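Side-chain contacts in DNA polymerase III subunit beta (Caulobacter crescentus, PDB 5WCE), which probably forms a head-to-tail ring-shaped homodimer around DNA that tethers polymerases and other proteins to it and so confers processivity: residues L21-S26 / R217-S222; V171-G174 / L179-V182; D274-A279 / A349-A354; T304-N309 / Q314-V319. All blocks are in the same frame, centred on the assembly; numbering follows the deposited sequence.

Contact 1: residues L21-S26 / R217-S222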
loop_
_atom_site.group_PDB
_atom_site.type_symbol
_atom_site.label_atom_id
_atom_site.label_comp_id
_atom_site.label_asym_id
_atom_site.label_seq_id
_atom_site.Cartn_x
_atom_site.Cartn_y
_atom_site.Cartn_z
ATOM N N LEU A 21 4.826 -22.401 7.614
ATOM C CA LEU A 21 3.841 -21.498 8.154
ATOM C C LEU A 21 3.405 -20.455 7.116
ATOM O O LEU A 21 2.198 -20.215 6.946
ATOM C CB LEU A 21 4.342 -20.786 9.395
ATOM C CG LEU A 21 4.471 -21.631 10.670
ATOM C CD1 LEU A 21 5.189 -20.877 11.788
ATOM C CD2 LEU A 21 3.149 -22.131 11.180
ATOM N N GLY A 22 4.382 -19.879 6.426
ATOM C CA GLY A 22 4.135 -18.875 5.398
ATOM C C GLY A 22 3.294 -19.438 4.262
ATOM O O GLY A 22 2.398 -18.796 3.791
ATOM N N HIS A 23 3.581 -20.649 3.833
ATOM C CA HIS A 23 2.766 -21.285 2.822
ATOM C C HIS A 23 1.299 -21.532 3.202
ATOM O O HIS A 23 0.419 -21.370 2.349
ATOM C CB HIS A 23 3.345 -22.634 2.434
ATOM C CG HIS A 23 4.542 -22.550 1.557
ATOM N ND1 HIS A 23 5.465 -23.571 1.465
ATOM C CD2 HIS A 23 4.968 -21.578 0.720
ATOM C CE1 HIS A 23 6.429 -23.210 0.635
ATOM N NE2 HIS A 23 6.138 -22.028 0.149
ATOM N N VAL A 24 1.041 -22.016 4.417
ATOM C CA VAL A 24 -0.328 -22.389 4.766
ATOM C C VAL A 24 -1.176 -21.235 5.333
ATOM O O VAL A 24 -2.387 -21.244 5.186
ATOM C CB VAL A 24 -0.428 -23.593 5.749
ATOM C CG1 VAL A 24 0.335 -24.790 5.189
ATOM C CG2 VAL A 24 0.013 -23.205 7.158
ATOM N N GLN A 25 -0.566 -20.279 6.003
ATOM C CA GLN A 25 -1.342 -19.310 6.767
ATOM C C GLN A 25 -2.140 -18.324 5.894
ATOM O O GLN A 25 -3.110 -17.747 6.372
ATOM C CB GLN A 25 -0.460 -18.564 7.718
ATOM C CG GLN A 25 0.480 -17.563 7.077
ATOM C CD GLN A 25 -0.039 -16.169 7.219
ATOM O OE1 GLN A 25 -0.400 -15.752 8.347
ATOM N NE2 GLN A 25 -0.108 -15.432 6.106
ATOM N N SER A 26 -1.722 -18.172 4.638
ATOM C CA SER A 26 -2.428 -17.330 3.623
ATOM C C SER A 26 -3.922 -17.619 3.471
ATOM O O SER A 26 -4.681 -16.701 3.185
ATOM C CB SER A 26 -1.767 -17.509 2.222
ATOM O OG SER A 26 -0.356 -17.362 2.305
ATOM N N ARG A 217 -1.853 -19.770 -7.386
ATOM C CA ARG A 217 -0.918 -18.949 -8.114
ATOM C C ARG A 217 0.224 -18.489 -7.186
ATOM O O ARG A 217 1.370 -18.484 -7.603
ATOM C CB ARG A 217 -1.663 -17.724 -8.708
ATOM C CG ARG A 217 -0.763 -16.752 -9.490
ATOM C CD ARG A 217 -0.054 -17.430 -10.652
ATOM N NE ARG A 217 0.813 -16.469 -11.287
ATOM C CZ ARG A 217 2.070 -16.202 -10.951
ATOM N NH1 ARG A 217 2.639 -16.829 -9.946
ATOM N NH2 ARG A 217 2.775 -15.305 -11.646
ATOM N N ARG A 218 -0.093 -18.137 -5.944
ATOM C CA ARG A 218 0.947 -17.783 -4.939
ATOM C C ARG A 218 1.937 -18.928 -4.709
ATOM O O ARG A 218 3.142 -18.764 -4.806
ATOM C CB ARG A 218 0.268 -17.352 -3.633
ATOM C CG ARG A 218 1.201 -16.679 -2.655
ATOM C CD ARG A 218 0.601 -16.414 -1.268
ATOM N NE ARG A 218 -0.799 -15.972 -1.311
ATOM C CZ ARG A 218 -1.261 -14.727 -1.538
ATOM N NH1 ARG A 218 -0.457 -13.670 -1.751
ATOM N NH2 ARG A 218 -2.572 -14.537 -1.539
ATOM N N LEU A 219 1.396 -20.125 -4.480
ATOM C CA LEU A 219 2.235 -21.308 -4.310
ATOM C C LEU A 219 3.061 -21.671 -5.529
ATOM O O LEU A 219 4.199 -22.205 -5.416
ATOM C CB LEU A 219 1.375 -22.504 -3.861
ATOM C CG LEU A 219 0.794 -22.349 -2.442
ATOM C CD1 LEU A 219 -0.300 -23.365 -2.111
ATOM C CD2 LEU A 219 1.862 -22.439 -1.346
ATOM N N MET A 220 2.507 -21.419 -6.721
ATOM C CA MET A 220 3.281 -21.570 -7.946
ATOM C C MET A 220 4.540 -20.734 -7.993
ATOM O O MET A 220 5.456 -21.139 -8.677
ATOM C CB MET A 220 2.440 -21.218 -9.168
ATOM C CG MET A 220 1.550 -22.351 -9.544
ATOM S SD MET A 220 0.413 -21.886 -10.847
ATOM C CE MET A 220 -1.059 -22.677 -10.203
ATOM N N GLU A 221 4.594 -19.598 -7.283
ATOM C CA GLU A 221 5.807 -18.773 -7.306
ATOM C C GLU A 221 7.021 -19.527 -6.724
ATOM O O GLU A 221 8.134 -19.274 -7.158
ATOM C CB GLU A 221 5.627 -17.387 -6.689
ATOM C CG GLU A 221 6.443 -16.320 -7.434
ATOM C CD GLU A 221 5.817 -15.881 -8.760
ATOM O OE1 GLU A 221 5.130 -14.849 -8.779
ATOM O OE2 GLU A 221 5.982 -16.560 -9.790
ATOM N N SER A 222 6.802 -20.471 -5.800
ATOM C CA SER A 222 7.879 -21.265 -5.162
ATOM C C SER A 222 7.958 -22.718 -5.665
ATOM O O SER A 222 8.727 -23.510 -5.094
ATOM C CB SER A 222 7.636 -21.324 -3.650
ATOM O OG SER A 222 7.433 -20.058 -3.023
#
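H23 meets L219 and S222 where two helix ends from successive domains of the beta processivity ring come together: helix 14-25 in the N-terminal domain and helix 210-220 in the central one. The case illustrates how a sparse inter-domain contact can be built from two small patches, H23 on L219 and S222, and S26 on R218. Starting from the backbone, CB of H23 lies 4.1 Å from CD2 of L219, and the same methyl is 4.0 Å from CG of H23. It comes closest at the next ring atom, with H23 CD2 and L219 CD2 3.8 Å apart, approaching the imidazole obliquely. ND1 turns to a different partner and is hydrogen-bonded to D62. At the tip, NE2 of H23 has OG of S222 near the ring plane at the edge, 4.0 Å away. With CG opposite the carbonyl carbon (chi1 -76°), the imidazole is carried across to the other helix. Putting an alanine in place of H23 would probably leave the L219 methyl facing a gap and D62 without its imidazole mate. One turn on, S26 approaches R218, whose guanidinium is joined through NH2 to E215 on its own helix. R218 NE is buried here with no polar partner in the model. The R218 chain bends at chi3 (-40°), and its CD, one atom short of the guanidinium, comes to 3.8 Å from OG of S26.

Contact 2: residues V171-G174 / L179-V182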
loop_
_atom_site.group_PDB
_atom_site.type_symbol
_atom_site.label_atom_id
_atom_site.label_comp_id
_atom_site.label_asym_id
_atom_site.label_seq_id
_atom_site.Cartn_x
_atom_site.Cartn_y
_atom_site.Cartn_z
ATOM N N VAL A 171 -10.677 -28.768 -24.620
ATOM C CA VAL A 171 -11.412 -28.698 -25.874
ATOM C C VAL A 171 -10.593 -29.370 -26.978
ATOM O O VAL A 171 -9.350 -29.341 -26.928
ATOM C CB VAL A 171 -11.730 -27.274 -26.285
ATOM C CG1 VAL A 171 -12.696 -26.651 -25.316
ATOM C CG2 VAL A 171 -10.470 -26.434 -26.425
ATOM N N ASN A 172 -11.289 -29.995 -27.932
ATOM C CA ASN A 172 -10.649 -30.621 -29.076
ATOM C C ASN A 172 -10.723 -29.605 -30.184
ATOM O O ASN A 172 -11.758 -29.461 -30.797
ATOM C CB ASN A 172 -11.360 -31.950 -29.488
ATOM C CG ASN A 172 -10.887 -32.481 -30.836
ATOM O OD1 ASN A 172 -9.756 -32.196 -31.224
ATOM N ND2 ASN A 172 -11.781 -33.129 -31.605
ATOM N N GLU A 173 -9.628 -28.893 -30.431
ATOM C CA GLU A 173 -9.550 -27.915 -31.527
ATOM C C GLU A 173 -8.175 -28.011 -32.217
ATOM O O GLU A 173 -7.151 -28.339 -31.583
ATOM C CB GLU A 173 -9.778 -26.469 -31.034
ATOM C CG GLU A 173 -11.232 -26.049 -31.079
ATOM C CD GLU A 173 -11.527 -24.753 -30.341
ATOM O OE1 GLU A 173 -10.677 -23.828 -30.343
ATOM O OE2 GLU A 173 -12.641 -24.627 -29.773
ATOM N N GLY A 174 -8.148 -27.631 -33.500
ATOM C CA GLY A 174 -6.905 -27.458 -34.280
ATOM C C GLY A 174 -6.011 -28.698 -34.376
ATOM O O GLY A 174 -4.777 -28.574 -34.455
ATOM N N LEU A 179 -5.743 -27.772 -23.078
ATOM C CA LEU A 179 -6.164 -27.386 -21.722
ATOM C C LEU A 179 -6.430 -25.862 -21.733
ATOM O O LEU A 179 -5.514 -25.091 -22.025
ATOM C CB LEU A 179 -5.092 -27.750 -20.707
ATOM C CG LEU A 179 -5.363 -27.430 -19.231
ATOM C CD1 LEU A 179 -6.574 -28.182 -18.750
ATOM C CD2 LEU A 179 -4.174 -27.783 -18.359
ATOM N N ARG A 180 -7.665 -25.466 -21.389
ATOM C CA ARG A 180 -8.143 -24.105 -21.563
ATOM C C ARG A 180 -8.687 -23.542 -20.240
ATOM O O ARG A 180 -9.319 -24.259 -19.460
ATOM C CB ARG A 180 -9.250 -24.067 -22.646
ATOM C CG ARG A 180 -9.850 -22.673 -22.897
ATOM C CD ARG A 180 -10.936 -22.744 -23.954
ATOM N NE ARG A 180 -10.372 -22.890 -25.286
ATOM C CZ ARG A 180 -11.094 -22.920 -26.422
ATOM N NH1 ARG A 180 -12.434 -22.857 -26.403
ATOM N NH2 ARG A 180 -10.473 -23.032 -27.598
ATOM N N ALA A 181 -8.415 -22.283 -19.996
ATOM C CA ALA A 181 -8.959 -21.544 -18.882
ATOM C C ALA A 181 -9.773 -20.364 -19.431
ATOM O O ALA A 181 -9.266 -19.611 -20.284
ATOM C CB ALA A 181 -7.847 -21.054 -17.987
ATOM N N VAL A 182 -11.009 -20.235 -18.969
ATOM C CA VAL A 182 -11.908 -19.129 -19.378
ATOM C C VAL A 182 -12.435 -18.422 -18.122
ATOM O O VAL A 182 -12.866 -19.076 -17.158
ATOM C CB VAL A 182 -13.097 -19.587 -20.216
ATOM C CG1 VAL A 182 -14.073 -18.434 -20.441
ATOM C CG2 VAL A 182 -12.635 -20.126 -21.552
#
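V171 and E173 both converge on the guanidinium of R180 inside the beta hairpin made by strands 165-173 and 176-184 of the central domain. The two residues show how one arginine can be used in two ways, packed against on a face and bonded at an edge. The tight part is a methyl laid on a flat cation: CG2 of V171 sits over the centre of the guanidinium, 3.5 Å above its plane and 3.6 Å from R180 CZ. The valine, itself buried, also touches M258. R180 runs extended from the strand until its chain turns at chi3 (-75°), which lays the flat group beneath the methyl. The looser part lies toward the turn, where E173 is only partly buried and G174 beyond it is exposed and poorly ordered. Here a salt bridge joins R180 NH2 to OE1 of E173 at 2.9 Å. The carboxylate oxygen lies near the guanidinium plane, yet the bond is bent, 134° at the hydrogen, and the nitrogen stands well above the carboxylate plane. Elsewhere NH2 pairs with E193 and NH1 with the hydroxyl of Y257, which probably offsets the charge of the buried guanidinium. A leucine replacing R180 would probably leave E173 and E193 without their shared positive mate and the Y257 hydroxyl without this donor. The second carboxylate oxygen, E173 OE2, stays farther off, 3.5 Å from R180 NH2.

Contact 3: residues D274-A279 / A349-A354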
loop_
_atom_site.group_PDB
_atom_site.type_symbol
_atom_site.label_atom_id
_atom_site.label_comp_id
_atom_site.label_asym_id
_atom_site.label_seq_id
_atom_site.Cartn_x
_atom_site.Cartn_y
_atom_site.Cartn_z
ATOM N N ASP A 274 0.996 -0.360 -27.258
ATOM C CA ASP A 274 1.533 0.541 -26.225
ATOM C C ASP A 274 1.052 1.980 -26.451
ATOM O O ASP A 274 0.590 2.602 -25.516
ATOM C CB ASP A 274 3.054 0.506 -26.176
ATOM C CG ASP A 274 3.606 1.329 -24.982
ATOM O OD1 ASP A 274 3.206 1.082 -23.824
ATOM O OD2 ASP A 274 4.375 2.250 -25.218
ATOM N N LEU A 275 1.131 2.488 -27.668
ATOM C CA LEU A 275 0.700 3.859 -27.931
ATOM C C LEU A 275 -0.808 3.991 -27.636
ATOM O O LEU A 275 -1.255 4.934 -26.994
ATOM C CB LEU A 275 1.028 4.306 -29.336
ATOM C CG LEU A 275 0.385 5.649 -29.725
ATOM C CD1 LEU A 275 0.818 6.795 -28.779
ATOM C CD2 LEU A 275 0.639 5.961 -31.183
ATOM N N PHE A 276 -1.583 2.999 -28.045
ATOM C CA PHE A 276 -3.032 3.061 -27.862
ATOM C C PHE A 276 -3.399 3.032 -26.384
ATOM O O PHE A 276 -4.201 3.824 -25.941
ATOM C CB PHE A 276 -3.728 1.919 -28.643
ATOM C CG PHE A 276 -5.216 1.900 -28.494
ATOM C CD1 PHE A 276 -5.997 2.807 -29.173
ATOM C CD2 PHE A 276 -5.834 0.924 -27.736
ATOM C CE1 PHE A 276 -7.383 2.761 -29.067
ATOM C CE2 PHE A 276 -7.210 0.845 -27.671
ATOM C CZ PHE A 276 -7.983 1.803 -28.310
ATOM N N ALA A 277 -2.797 2.113 -25.635
ATOM C CA ALA A 277 -3.030 2.010 -24.226
ATOM C C ALA A 277 -2.690 3.342 -23.497
ATOM O O ALA A 277 -3.441 3.793 -22.640
ATOM C CB ALA A 277 -2.219 0.860 -23.639
ATOM N N LYS A 278 -1.575 3.969 -23.879
ATOM C CA LYS A 278 -1.193 5.249 -23.274
ATOM C C LYS A 278 -2.203 6.317 -23.556
ATOM O O LYS A 278 -2.514 7.113 -22.663
ATOM C CB LYS A 278 0.217 5.689 -23.693
ATOM C CG LYS A 278 1.257 4.921 -22.906
ATOM C CD LYS A 278 2.636 5.152 -23.475
ATOM C CE LYS A 278 3.655 4.374 -22.663
ATOM N NZ LYS A 278 4.895 4.412 -23.475
ATOM N N ALA A 279 -2.749 6.303 -24.772
ATOM C CA ALA A 279 -3.777 7.257 -25.158
ATOM C C ALA A 279 -5.061 7.015 -24.403
ATOM O O ALA A 279 -5.625 7.963 -23.896
ATOM C CB ALA A 279 -4.019 7.255 -26.653
ATOM N N ALA A 349 -1.782 -5.024 -31.288
ATOM C CA ALA A 349 -2.989 -5.702 -30.910
ATOM C C ALA A 349 -3.900 -5.643 -32.127
ATOM O O ALA A 349 -3.876 -4.680 -32.891
ATOM C CB ALA A 349 -3.644 -5.072 -29.703
ATOM N N GLU A 350 -4.661 -6.695 -32.299
ATOM C CA GLU A 350 -5.656 -6.794 -33.365
ATOM C C GLU A 350 -7.029 -6.859 -32.761
ATOM O O GLU A 350 -7.332 -7.756 -31.909
ATOM C CB GLU A 350 -5.415 -8.024 -34.257
ATOM C CG GLU A 350 -6.429 -8.227 -35.364
ATOM C CD GLU A 350 -6.149 -9.484 -36.195
ATOM O OE1 GLU A 350 -4.998 -9.763 -36.456
ATOM O OE2 GLU A 350 -7.085 -10.242 -36.540
ATOM N N PHE A 351 -7.898 -5.969 -33.247
ATOM C CA PHE A 351 -9.285 -5.906 -32.828
ATOM C C PHE A 351 -10.172 -6.318 -33.991
ATOM O O PHE A 351 -9.937 -5.890 -35.156
ATOM C CB PHE A 351 -9.670 -4.475 -32.444
ATOM C CG PHE A 351 -9.089 -4.011 -31.166
ATOM C CD1 PHE A 351 -7.692 -3.742 -31.066
ATOM C CD2 PHE A 351 -9.891 -3.783 -30.067
ATOM C CE1 PHE A 351 -7.163 -3.262 -29.874
ATOM C CE2 PHE A 351 -9.343 -3.321 -28.887
ATOM C CZ PHE A 351 -7.978 -3.112 -28.786
ATOM N N ARG A 352 -11.184 -7.116 -33.688
ATOM C CA ARG A 352 -12.208 -7.517 -34.674
ATOM C C ARG A 352 -13.597 -7.094 -34.215
ATOM O O ARG A 352 -14.116 -7.587 -33.206
ATOM C CB ARG A 352 -12.160 -9.010 -34.954
ATOM C CG ARG A 352 -10.749 -9.462 -35.292
ATOM C CD ARG A 352 -10.736 -10.887 -35.836
ATOM N NE ARG A 352 -9.361 -11.316 -36.039
ATOM C CZ ARG A 352 -8.978 -12.580 -36.206
ATOM N NH1 ARG A 352 -9.862 -13.576 -36.208
ATOM N NH2 ARG A 352 -7.695 -12.875 -36.389
ATOM N N PHE A 353 -14.211 -6.201 -34.976
ATOM C CA PHE A 353 -15.501 -5.631 -34.645
ATOM C C PHE A 353 -16.568 -6.113 -35.621
ATOM O O PHE A 353 -16.257 -6.486 -36.765
ATOM C CB PHE A 353 -15.460 -4.089 -34.781
ATOM C CG PHE A 353 -14.419 -3.381 -33.959
ATOM C CD1 PHE A 353 -13.151 -3.152 -34.447
ATOM C CD2 PHE A 353 -14.736 -2.885 -32.697
ATOM C CE1 PHE A 353 -12.201 -2.462 -33.697
ATOM C CE2 PHE A 353 -13.765 -2.183 -31.954
ATOM C CZ PHE A 353 -12.517 -1.970 -32.447
ATOM N N ALA A 354 -17.805 -6.153 -35.157
ATOM C CA ALA A 354 -18.970 -6.379 -36.039
ATOM C C ALA A 354 -19.747 -5.058 -36.041
ATOM O O ALA A 354 -19.335 -4.148 -36.727
ATOM C CB ALA A 354 -19.790 -7.563 -35.608
#
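F276 and F351 make the direct touch between segments 274-279 and 349-354, a small apolar meeting worth following residue by residue. D274 opens the segment on the exposed side of the helix, where its OD2 accepts from K278 NZ at 2.8 Å through the syn lone pair, a salt bridge spanning one turn. L275 is exposed too, and its backbone N-H goes to the carboxylate of D272 just upstream. F276 then turns inward. Its CG is trans to the backbone N (chi1 179°), which sends the ring off the helix toward the strand, and CE2 of F276 reaches CZ of F351 at 4.2 Å. The two ring centroids lie 5.9 Å apart with the planes inclined by 71°, an oblique pairing. L337 of helix 334-343 touches both phenylalanines, and L271 of the neighbouring strand does likewise, so the same two leucines pack against both rings. A277 follows against C341 of that second helix. On the strand the alternation of residues separates the chemistry: F351 faces the helix, while E350 and R352 emerge on the other side. There one carboxylate oxygen, E350 OE2, takes both NE and NH2 of R352, at 2.6 and 2.7 Å, side-on and close to the guanidinium plane. Two helices packed by apolar side chains against beta sheet are characteristic of each of the three similar domains of bacterial beta processivity factors.

Contact 4: residues T304-N309 / Q314-V319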
loop_
_atom_site.group_PDB
_atom_site.type_symbol
_atom_site.label_atom_id
_atom_site.label_comp_id
_atom_site.label_asym_id
_atom_site.label_seq_id
_atom_site.Cartn_x
_atom_site.Cartn_y
_atom_site.Cartn_z
ATOM N N THR A 304 -10.418 8.051 -32.986
ATOM C CA THR A 304 -10.481 9.236 -32.120
ATOM C C THR A 304 -11.112 8.779 -30.793
ATOM O O THR A 304 -12.230 8.265 -30.793
ATOM C CB THR A 304 -11.286 10.344 -32.819
ATOM O OG1 THR A 304 -10.557 10.710 -33.982
ATOM C CG2 THR A 304 -11.418 11.594 -31.956
ATOM N N LEU A 305 -10.385 8.926 -29.709
ATOM C CA LEU A 305 -10.847 8.555 -28.393
ATOM C C LEU A 305 -11.452 9.742 -27.689
ATOM O O LEU A 305 -10.817 10.805 -27.629
ATOM C CB LEU A 305 -9.674 8.012 -27.542
ATOM C CG LEU A 305 -8.980 6.760 -28.065
ATOM C CD1 LEU A 305 -7.641 6.601 -27.306
ATOM C CD2 LEU A 305 -9.917 5.559 -27.915
ATOM N N THR A 306 -12.646 9.569 -27.105
ATOM C CA THR A 306 -13.252 10.610 -26.248
ATOM C C THR A 306 -13.695 10.050 -24.885
ATOM O O THR A 306 -14.331 9.004 -24.832
ATOM C CB THR A 306 -14.429 11.277 -26.951
ATOM O OG1 THR A 306 -13.992 11.809 -28.182
ATOM C CG2 THR A 306 -15.012 12.381 -26.116
ATOM N N VAL A 307 -13.348 10.746 -23.793
ATOM C CA VAL A 307 -13.864 10.481 -22.442
ATOM C C VAL A 307 -14.453 11.785 -21.916
ATOM O O VAL A 307 -13.957 12.878 -22.249
ATOM C CB VAL A 307 -12.779 9.967 -21.474
ATOM C CG1 VAL A 307 -13.273 9.755 -20.010
ATOM C CG2 VAL A 307 -12.234 8.650 -21.926
ATOM N N ARG A 308 -15.571 11.677 -21.195
ATOM C CA ARG A 308 -16.214 12.772 -20.497
ATOM C C ARG A 308 -16.448 12.331 -19.053
ATOM O O ARG A 308 -16.653 11.157 -18.785
ATOM C CB ARG A 308 -17.529 13.178 -21.139
ATOM C CG ARG A 308 -17.357 13.652 -22.589
ATOM C CD ARG A 308 -18.590 14.339 -23.169
ATOM N NE ARG A 308 -18.450 15.795 -23.342
ATOM C CZ ARG A 308 -18.539 16.717 -22.371
ATOM N NH1 ARG A 308 -18.746 16.403 -21.095
ATOM N NH2 ARG A 308 -18.405 17.988 -22.686
ATOM N N ASN A 309 -16.346 13.267 -18.119
ATOM C CA ASN A 309 -16.694 12.970 -16.745
ATOM C C ASN A 309 -18.072 13.572 -16.457
ATOM O O ASN A 309 -18.682 14.232 -17.328
ATOM C CB ASN A 309 -15.597 13.458 -15.768
ATOM C CG ASN A 309 -15.428 14.979 -15.741
ATOM O OD1 ASN A 309 -16.320 15.746 -16.149
ATOM N ND2 ASN A 309 -14.297 15.421 -15.249
ATOM N N GLN A 314 -13.939 17.169 -20.592
ATOM C CA GLN A 314 -13.757 16.348 -21.803
ATOM C C GLN A 314 -12.261 16.070 -22.091
ATOM O O GLN A 314 -11.412 16.932 -21.832
ATOM C CB GLN A 314 -14.306 17.119 -22.991
ATOM C CG GLN A 314 -14.289 16.347 -24.280
ATOM C CD GLN A 314 -14.688 17.217 -25.477
ATOM O OE1 GLN A 314 -15.717 17.874 -25.437
ATOM N NE2 GLN A 314 -13.883 17.200 -26.561
ATOM N N ALA A 315 -11.967 14.890 -22.653
ATOM C CA ALA A 315 -10.632 14.553 -23.169
ATOM C C ALA A 315 -10.721 13.828 -24.477
ATOM O O ALA A 315 -11.453 12.809 -24.573
ATOM C CB ALA A 315 -9.900 13.689 -22.178
ATOM N N VAL A 316 -10.001 14.319 -25.488
ATOM C CA VAL A 316 -9.913 13.688 -26.801
ATOM C C VAL A 316 -8.479 13.402 -27.216
ATOM O O VAL A 316 -7.605 14.286 -27.066
ATOM C CB VAL A 316 -10.536 14.600 -27.841
ATOM C CG1 VAL A 316 -10.593 13.979 -29.221
ATOM C CG2 VAL A 316 -11.930 14.947 -27.390
ATOM N N GLU A 317 -8.259 12.234 -27.831
ATOM C CA GLU A 317 -6.977 11.930 -28.478
ATOM C C GLU A 317 -7.146 11.122 -29.741
ATOM O O GLU A 317 -7.932 10.154 -29.748
ATOM C CB GLU A 317 -6.000 11.232 -27.504
ATOM C CG GLU A 317 -4.655 10.902 -28.110
ATOM C CD GLU A 317 -3.572 10.672 -27.095
ATOM O OE1 GLU A 317 -3.791 10.903 -25.884
ATOM O OE2 GLU A 317 -2.454 10.276 -27.508
ATOM N N GLU A 318 -6.428 11.521 -30.807
ATOM C CA GLU A 318 -6.413 10.734 -32.064
ATOM C C GLU A 318 -5.219 9.796 -32.068
ATOM O O GLU A 318 -4.112 10.163 -31.661
ATOM C CB GLU A 318 -6.347 11.620 -33.280
ATOM C CG GLU A 318 -7.435 12.672 -33.305
ATOM C CD GLU A 318 -7.288 13.682 -34.434
ATOM O OE1 GLU A 318 -6.195 13.778 -35.038
ATOM O OE2 GLU A 318 -8.287 14.388 -34.693
ATOM N N VAL A 319 -5.472 8.564 -32.485
ATOM C CA VAL A 319 -4.434 7.525 -32.618
ATOM C C VAL A 319 -4.525 6.955 -34.035
ATOM O O VAL A 319 -5.604 6.559 -34.484
ATOM C CB VAL A 319 -4.621 6.389 -31.604
ATOM C CG1 VAL A 319 -3.512 5.349 -31.812
ATOM C CG2 VAL A 319 -4.581 6.937 -30.172
HETATM O O HOH W 1 -10.639 13.233 -34.822
#
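L305 and E317, and after them V307 and A315, are the hydrogen-bonded pairs of this antiparallel hairpin, whose strand directions differ by 164°. Backbone bonds come first: L305 N gives to E317 O at 2.7 Å, nearly straight at 171°, and three further N-H to O=C bonds are each 2.9 Å long. CA-H...O contacts fill in between them, the shortest joining V316 CA to L305 O at 3.1 Å. Among apolar contacts, CG2 of T304 meets CG1 of V316 at 3.7 Å, while on the other face CD1 of L305 lies 4.2 Å from CG2 of V319. Polar links follow: a water 2.7 Å from T304 OG1 donates to E318 OE2 at 2.6 Å, tying together two side chains that run alongside one another. Near the turn, Q314 CB lies over one face of the R308 guanidinium, toward its rim. E317, on the face toward helix 273-284, forms a salt bridge with R282 of that helix, whereas E318 pairs with R111 of the second subunit. Residues Q314 to E317 also pair antiparallel with a strand of that subunit, so this is an edge hairpin through which the sheet continues across the interface of the head-to-tail ring dimer.

Overall arrangement
Burial alone does not set the chemistry in these four cases. Contact 1 is a sparse surface contact between two domains, with no hydrogen bond across it, whereas contact 3 is buried and wholly aromatic. Contact 2 is also buried but holds a charge, met by a carboxylate. Contact 4, by far the most extensive, relies on backbone bonds and sits at the subunit boundary. Contacts 2 and 3 share one eight-stranded sheet that spans the central and C-terminal domains, their centres about 25 Å apart. Contacts 3 and 4 touch directly: A279 CB packs 3.7 Å from L305 CD1, so helix 273-284 bridges the buried phenylalanine pair and the hairpin.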